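Local coordinates for pullulanase (Klebsiella oxytoca, PDB 2YOC), which hydrolyses the alpha-1,6-glucosidic linkages of pullulan and related branched dextrins, as a glycosyl hydrolase exported by a type 2 secretion system, at residues D982-G987 and Q1062-P1067; S992-L997 and V1053-Q1058. All blocks are in the same frame, centred on the assembly; numbering follows the deposited sequence.

Both contacts lie in the C-terminal beta domain of the pullulanase, at the end of one antiparallel sheet, and they share a calcium ion. Their centres are about 10 Å apart. Contact 2 pairs the start of strand 994-1002 with the end of strand 1050-1057. Contact 1 joins the loop after strand 975-981 to the loop after strand 1050-1057. Along the chain contact 2 is nested inside contact 1. D982 of contact 1 and L994 and Q1058 of contact 2 all bind the metal, and the backbones of D982 and D995 are probably hydrogen-bonded. The calcium thus joins the connection between strands 975-981 and 994-1002 to the chain leaving strand 1050-1057.

Contact 1: D982-G987 and Q1062-P1067; sequences DGMKAG and QGAGLP. With CA (calcium ion), chain M.
The calcium site at one end of the C-terminal beta sheet is flanked by Q1062, whose side-chain amide bridges two carbonyls of the 982-987 loop. Q1062 NE2 donates to D982 O at 2.7 Å and to G987 O at 3.0 Å. Both bonds are nearly straight, and both acceptors lie almost in the plane of the amide. The amide nitrogen approaches each carbonyl from above its plane. CG of Q1062 is anti to the backbone N (chi1 -167°), and the chain beyond it is extended, which carries the amide between the two ends of the loop. A third bond joins the backbones: M984 N donates to G1063 O at 3.0 Å. G983 lies close against the other segment, with its CA 3.3 Å from G1063 O in a CH...O contact. Its CA is also 4.0 Å from the CA of G1065, so the two backbones pass each other without side chains between them. Apolar contact is slight. CE of M984, a selenomethionine, touches CB of A1064 at 3.8 Å.

The D982 carboxylate is divided between the metal and the protein. OD2 binds the calcium ion at 2.3 Å. OD1 is held by L990 N and forms a salt bridge with R961. S989, D991, L994 and Q1058 complete the metal site. In the second subunit, K358 bonds to M984 O and, weakly, to G987 O, and T602 bonds to Q1062 O.

With both of its N-H groups used, the Q1062 amide is fixed in its rotation. It holds the start and end of the 982-987 turn together, next to the residue that coordinates calcium.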
ATOM      1  N   ASP B 982      31.056   4.966  10.002  1.00 46.03           N
ATOM      2  CA  ASP B 982      32.281   5.683   9.698  1.00 44.38           C
ATOM      3  C   ASP B 982      33.252   4.684   9.101  1.00 50.28           C
ATOM      4  O   ASP B 982      34.416   5.011   8.825  1.00 51.90           O
ATOM      5  CB  ASP B 982      32.859   6.441  10.888  1.00 46.17           C
ATOM      6  CG  ASP B 982      33.752   7.618  10.467  1.00 61.52           C
ATOM      7  OD1 ASP B 982      33.420   8.303   9.454  1.00 61.59           O
ATOM      8  OD2 ASP B 982      34.781   7.853  11.137  1.00 69.49           O
ATOM      9  N   GLY B 983      32.738   3.471   8.854  1.00 46.42           N
ATOM     10  CA  GLY B 983      33.461   2.364   8.241  1.00 46.39           C
ATOM     11  C   GLY B 983      33.803   2.583   6.777  1.00 49.87           C
ATOM     12  O   GLY B 983      33.220   3.423   6.098  1.00 49.41           O
HETATM   13  N   MSE B 984      34.753   1.813   6.288  1.00 46.80           N
HETATM   14  CA  MSE B 984      35.280   1.815   4.925  1.00 46.50           C
HETATM   15  C   MSE B 984      34.206   1.810   3.799  1.00 54.76           C
HETATM   16  O   MSE B 984      34.442   2.368   2.719  1.00 56.31           O
HETATM   17  CB  MSE B 984      36.354   0.699   4.778  1.00 47.77           C
HETATM   18  CG  MSE B 984      35.979  -0.526   3.971  1.00 54.35           C
HETATM   19 SE   MSE B 984      37.321  -1.919   4.071  1.00 62.98          SE
HETATM   20  CE  MSE B 984      36.203  -3.255   4.923  1.00 61.79           C
ATOM     21  N   LYS B 985      33.043   1.182   4.047  1.00 49.69           N
ATOM     22  CA  LYS B 985      32.046   1.089   3.018  1.00 48.58           C
ATOM     23  C   LYS B 985      31.286   2.379   2.856  1.00 55.62           C
ATOM     24  O   LYS B 985      30.700   2.588   1.792  1.00 58.75           O
ATOM     25  CB  LYS B 985      31.139  -0.128   3.240  1.00 50.22           C
ATOM     26  CG  LYS B 985      31.652  -1.368   2.551  1.00 48.46           C
ATOM     27  CD  LYS B 985      31.080  -2.598   3.196  1.00 58.73           C
ATOM     28  CE  LYS B 985      30.132  -3.312   2.273  1.00 69.22           C
ATOM     29  NZ  LYS B 985      30.678  -4.631   1.822  1.00 74.63           N
ATOM     30  N   ALA B 986      31.306   3.263   3.891  1.00 49.09           N
ATOM     31  CA  ALA B 986      30.638   4.570   3.885  1.00 45.95           C
ATOM     32  C   ALA B 986      31.402   5.582   3.028  1.00 53.24           C
ATOM     33  O   ALA B 986      30.799   6.385   2.314  1.00 55.73           O
ATOM     34  CB  ALA B 986      30.509   5.095   5.303  1.00 45.15           C
ATOM     35  N   GLY B 987      32.719   5.539   3.112  1.00 49.88           N
ATOM     36  CA  GLY B 987      33.597   6.461   2.426  1.00 48.89           C
ATOM     37  C   GLY B 987      34.779   6.814   3.300  1.00 57.08           C
ATOM     38  O   GLY B 987      35.516   5.933   3.771  1.00 58.30           O
ATOM     39  N   GLN B1062      40.871   2.791   9.586  1.00 56.03           N
ATOM     40  CA  GLN B1062      39.422   2.723   9.348  1.00 53.79           C
ATOM     41  C   GLN B1062      39.049   1.295   8.983  1.00 60.90           C
ATOM     42  O   GLN B1062      39.479   0.791   7.943  1.00 62.65           O
ATOM     43  CB  GLN B1062      39.029   3.641   8.203  1.00 53.00           C
ATOM     44  CG  GLN B1062      37.522   3.878   8.086  1.00 65.41           C
ATOM     45  CD  GLN B1062      37.145   4.395   6.707  1.00 86.29           C
ATOM     46  OE1 GLN B1062      37.879   4.243   5.707  1.00 80.96           O
ATOM     47  NE2 GLN B1062      35.974   4.998   6.613  1.00 75.36           N
ATOM     48  N   GLY B1063      38.299   0.643   9.857  1.00 57.04           N
ATOM     49  CA  GLY B1063      37.853  -0.718   9.596  1.00 58.97           C
ATOM     50  C   GLY B1063      36.475  -0.692   9.009  1.00 64.10           C
ATOM     51  O   GLY B1063      36.026   0.365   8.588  1.00 63.49           O
ATOM     52  N   ALA B1064      35.805  -1.839   8.929  1.00 63.71           N
ATOM     53  CA  ALA B1064      34.403  -1.881   8.489  1.00 64.44           C
ATOM     54  C   ALA B1064      33.651  -1.546   9.766  1.00 68.34           C
ATOM     55  O   ALA B1064      34.073  -1.965  10.860  1.00 72.18           O
ATOM     56  CB  ALA B1064      34.045  -3.273   8.024  1.00 66.87           C
ATOM     57  N   GLY B1065      32.652  -0.705   9.672  1.00 59.96           N
ATOM     58  CA  GLY B1065      31.990  -0.268  10.891  1.00 59.36           C
ATOM     59  C   GLY B1065      30.638  -0.892  11.051  1.00 65.30           C
ATOM     60  O   GLY B1065      30.526  -2.093  11.341  1.00 70.65           O
ATOM     61  N   LEU B1066      29.605  -0.066  10.826  1.00 55.70           N
ATOM     62  CA  LEU B1066      28.207  -0.443  10.893  1.00 52.82           C
ATOM     63  C   LEU B1066      27.580  -0.143   9.528  1.00 53.08           C
ATOM     64  O   LEU B1066      26.792   0.805   9.418  1.00 51.31           O
ATOM     65  CB  LEU B1066      27.519   0.332  12.020  1.00 52.12           C
ATOM     66  CG  LEU B1066      28.170   0.248  13.402  1.00 57.61           C
ATOM     67  CD1 LEU B1066      27.453   1.123  14.395  1.00 57.74           C
ATOM     68  CD2 LEU B1066      28.260  -1.182  13.905  1.00 59.38           C
ATOM     69  N   PRO B1067      27.959  -0.903   8.451  1.00 49.07           N
ATOM     70  CA  PRO B1067      27.399  -0.635   7.124  1.00 48.81           C
ATOM     71  C   PRO B1067      25.878  -0.777   7.044  1.00 58.00           C
ATOM     72  O   PRO B1067      25.295  -1.688   7.672  1.00 58.78           O
ATOM     73  CB  PRO B1067      28.119  -1.648   6.240  1.00 50.08           C
ATOM     74  CG  PRO B1067      28.449  -2.718   7.114  1.00 55.06           C
ATOM     75  CD  PRO B1067      28.866  -2.061   8.382  1.00 50.40           C
TER
HETATM   76 CA    CA M2077      36.737   6.702  11.344  1.00 78.85          CA

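Contact 2: S992-L997 and V1053-Q1058; sequences SRLDGL and VLELPQ. With CA (calcium ion), chain M.
Backbone hydrogen bonds join R993-G996 to L1056-Q1058 as an antiparallel pair. Q1058 N donates to R993 O at 2.8 Å. D995 N donates to L1056 O at 2.8 Å. L1056 N donates to G996 O at 3.0 Å. L994 with P1057 and L997 with E1055 are non-hydrogen-bonded pairs. The chain turns a corner at D995.

One salt bridge crosses the contact. R993 NH1 lies 2.9 Å from E1055 OE2, which sits at the edge of the guanidinium and in its plane. NH1 also reaches E1055 OE1. These bonds are bent and weak, and the guanidinium and carboxylate planes are 55° apart. The R993 side chain first leads away from the other strand, then bends at chi3 (79°), which brings the guanidinium round to E1055. R993 NH2 makes a long, weak bond to E1055 OE1 and another weak one to S946 O. At the other acidic side chain, D995 OD1 accepts a bond from G1063 N. D995 crosses Q1058 at about a right angle, and its OD1 packs 3.4 Å from Q1058 CG.

Apolar packing lies beneath the salt bridge. L994 CD2 is over one face of the guanidinium, toward its rim, and 3.7 Å from E1055 CB. L997 runs alongside E1055, pointing the same way. Its CD1 meets E1055 CB and V1053 CG1, each at 3.8 Å. L949 and F950 pack on L997 from a neighbouring loop.

L994 O binds the calcium ion at 2.4 Å, and Q1058 OE1 binds it from just beyond the end of strand 1050-1057. Together with D982, S989 and D991, they form a calcium site at the end of an antiparallel strand pair. The pair belongs to the C-terminal beta domain that follows the catalytic barrel, as in other enzymes of the alpha-amylase family.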
ATOM      1  N   SER B 992      38.135  10.548  13.624  1.00 54.88           N
ATOM      2  CA  SER B 992      39.441   9.862  13.700  1.00 55.46           C
ATOM      3  C   SER B 992      39.509   8.903  14.863  1.00 61.11           C
ATOM      4  O   SER B 992      40.387   8.046  14.893  1.00 62.52           O
ATOM      5  CB  SER B 992      40.573  10.872  13.838  1.00 57.83           C
ATOM      6  OG  SER B 992      40.380  11.647  15.013  1.00 68.02           O
ATOM      7  N   ARG B 993      38.622   9.078  15.837  1.00 57.20           N
ATOM      8  CA  ARG B 993      38.571   8.259  17.028  1.00 58.22           C
ATOM      9  C   ARG B 993      37.592   7.075  16.853  1.00 65.02           C
ATOM     10  O   ARG B 993      37.880   5.988  17.352  1.00 65.20           O
ATOM     11  CB  ARG B 993      38.253   9.172  18.239  1.00 58.83           C
ATOM     12  CG  ARG B 993      37.651   8.503  19.489  1.00 77.01           C
ATOM     13  CD  ARG B 993      37.339   9.517  20.583  1.00 80.95           C
ATOM     14  NE  ARG B 993      36.097  10.234  20.313  1.00 89.78           N
ATOM     15  CZ  ARG B 993      34.920   9.906  20.834  1.00106.78           C
ATOM     16  NH1 ARG B 993      34.818   8.880  21.668  1.00 97.76           N
ATOM     17  NH2 ARG B 993      33.836  10.607  20.531  1.00 92.70           N
ATOM     18  N   LEU B 994      36.459   7.283  16.117  1.00 63.14           N
ATOM     19  CA  LEU B 994      35.399   6.264  15.917  1.00 62.66           C
ATOM     20  C   LEU B 994      35.337   5.614  14.531  1.00 65.22           C
ATOM     21  O   LEU B 994      35.846   6.170  13.553  1.00 63.35           O
ATOM     22  CB  LEU B 994      33.993   6.789  16.322  1.00 61.15           C
ATOM     23  CG  LEU B 994      33.867   7.477  17.679  1.00 64.92           C
ATOM     24  CD1 LEU B 994      32.453   7.890  17.946  1.00 64.67           C
ATOM     25  CD2 LEU B 994      34.377   6.613  18.816  1.00 66.62           C
ATOM     26  N   ASP B 995      34.709   4.418  14.477  1.00 61.42           N
ATOM     27  CA  ASP B 995      34.449   3.614  13.282  1.00 61.44           C
ATOM     28  C   ASP B 995      32.944   3.634  13.027  1.00 65.64           C
ATOM     29  O   ASP B 995      32.505   3.320  11.928  1.00 66.09           O
ATOM     30  CB  ASP B 995      34.894   2.157  13.493  1.00 64.15           C
ATOM     31  CG  ASP B 995      36.131   1.693  12.730  1.00 73.67           C
ATOM     32  OD1 ASP B 995      36.621   2.458  11.851  1.00 73.89           O
ATOM     33  OD2 ASP B 995      36.609   0.554  13.004  1.00 78.44           O
ATOM     34  N   GLY B 996      32.179   3.996  14.053  1.00 60.99           N
ATOM     35  CA  GLY B 996      30.728   4.036  14.010  1.00 59.80           C
ATOM     36  C   GLY B 996      30.098   4.470  15.316  1.00 63.56           C
ATOM     37  O   GLY B 996      30.781   4.569  16.339  1.00 64.08           O
ATOM     38  N   LEU B 997      28.775   4.722  15.286  1.00 59.32           N
ATOM     39  CA  LEU B 997      27.957   5.194  16.415  1.00 58.05           C
ATOM     40  C   LEU B 997      26.643   4.460  16.560  1.00 60.36           C
ATOM     41  O   LEU B 997      26.015   4.091  15.562  1.00 58.09           O
ATOM     42  CB  LEU B 997      27.610   6.673  16.191  1.00 57.22           C
ATOM     43  CG  LEU B 997      27.795   7.637  17.334  1.00 61.60           C
ATOM     44  CD1 LEU B 997      28.725   7.063  18.416  1.00 62.45           C
ATOM     45  CD2 LEU B 997      28.324   8.961  16.817  1.00 60.36           C
ATOM     46  N   VAL B1053      24.682   6.389  24.128  1.00 57.32           N
ATOM     47  CA  VAL B1053      25.451   6.612  22.911  1.00 56.01           C
ATOM     48  C   VAL B1053      26.553   5.568  22.967  1.00 62.36           C
ATOM     49  O   VAL B1053      27.480   5.685  23.776  1.00 63.44           O
ATOM     50  CB  VAL B1053      25.992   8.059  22.747  1.00 58.10           C
ATOM     51  CG1 VAL B1053      26.893   8.163  21.534  1.00 56.81           C
ATOM     52  CG2 VAL B1053      24.849   9.061  22.641  1.00 57.59           C
ATOM     53  N   LEU B1054      26.389   4.486  22.201  1.00 58.63           N
ATOM     54  CA  LEU B1054      27.384   3.428  22.186  1.00 59.63           C
ATOM     55  C   LEU B1054      28.288   3.718  21.008  1.00 66.88           C
ATOM     56  O   LEU B1054      27.803   3.943  19.894  1.00 67.87           O
ATOM     57  CB  LEU B1054      26.750   2.023  22.073  1.00 60.23           C
ATOM     58  CG  LEU B1054      25.849   1.481  23.220  1.00 64.11           C
ATOM     59  CD1 LEU B1054      26.055   2.208  24.531  1.00 63.22           C
ATOM     60  CD2 LEU B1054      24.415   1.546  22.832  1.00 66.73           C
ATOM     61  N   GLU B1055      29.592   3.796  21.267  1.00 63.18           N
ATOM     62  CA  GLU B1055      30.555   4.111  20.232  1.00 63.17           C
ATOM     63  C   GLU B1055      31.467   2.954  19.904  1.00 69.49           C
ATOM     64  O   GLU B1055      31.874   2.208  20.799  1.00 70.34           O
ATOM     65  CB  GLU B1055      31.338   5.399  20.543  1.00 63.97           C
ATOM     66  CG  GLU B1055      31.465   5.761  22.012  1.00 73.55           C
ATOM     67  CD  GLU B1055      32.212   7.052  22.272  1.00 95.72           C
ATOM     68  OE1 GLU B1055      31.893   8.062  21.600  1.00 63.77           O
ATOM     69  OE2 GLU B1055      33.107   7.059  23.151  1.00 99.79           O
ATOM     70  N   LEU B1056      31.774   2.813  18.602  1.00 66.00           N
ATOM     71  CA  LEU B1056      32.633   1.788  18.022  1.00 66.92           C
ATOM     72  C   LEU B1056      34.038   2.400  17.848  1.00 71.61           C
ATOM     73  O   LEU B1056      34.269   3.140  16.883  1.00 71.82           O
ATOM     74  CB  LEU B1056      32.073   1.381  16.656  1.00 66.87           C
ATOM     75  CG  LEU B1056      32.108  -0.077  16.261  1.00 72.93           C
ATOM     76  CD1 LEU B1056      31.710  -0.221  14.813  1.00 73.70           C
ATOM     77  CD2 LEU B1056      33.495  -0.692  16.444  1.00 76.88           C
ATOM     78  N   PRO B1057      34.992   2.140  18.766  1.00 67.61           N
ATOM     79  CA  PRO B1057      36.316   2.789  18.620  1.00 66.32           C
ATOM     80  C   PRO B1057      37.102   2.290  17.423  1.00 67.26           C
ATOM     81  O   PRO B1057      37.022   1.110  17.069  1.00 69.24           O
ATOM     82  CB  PRO B1057      37.013   2.512  19.953  1.00 68.73           C
ATOM     83  CG  PRO B1057      36.324   1.276  20.493  1.00 74.17           C
ATOM     84  CD  PRO B1057      34.916   1.287  19.975  1.00 69.27           C
ATOM     85  N   GLN B1058      37.803   3.207  16.776  1.00 59.31           N
ATOM     86  CA  GLN B1058      38.613   2.929  15.603  1.00 58.58           C
ATOM     87  C   GLN B1058      39.947   2.408  16.029  1.00 62.75           C
ATOM     88  O   GLN B1058      40.555   2.938  16.966  1.00 62.87           O
ATOM     89  CB  GLN B1058      38.791   4.200  14.746  1.00 59.18           C
ATOM     90  CG  GLN B1058      39.266   3.914  13.321  1.00 68.77           C
ATOM     91  CD  GLN B1058      39.855   5.125  12.670  1.00 80.80           C
ATOM     92  OE1 GLN B1058      39.184   6.138  12.453  1.00 76.53           O
ATOM     93  NE2 GLN B1058      41.124   5.039  12.325  1.00 75.90           N
TER
HETATM   94 CA    CA M2077      36.737   6.702  11.344  1.00 78.85          CA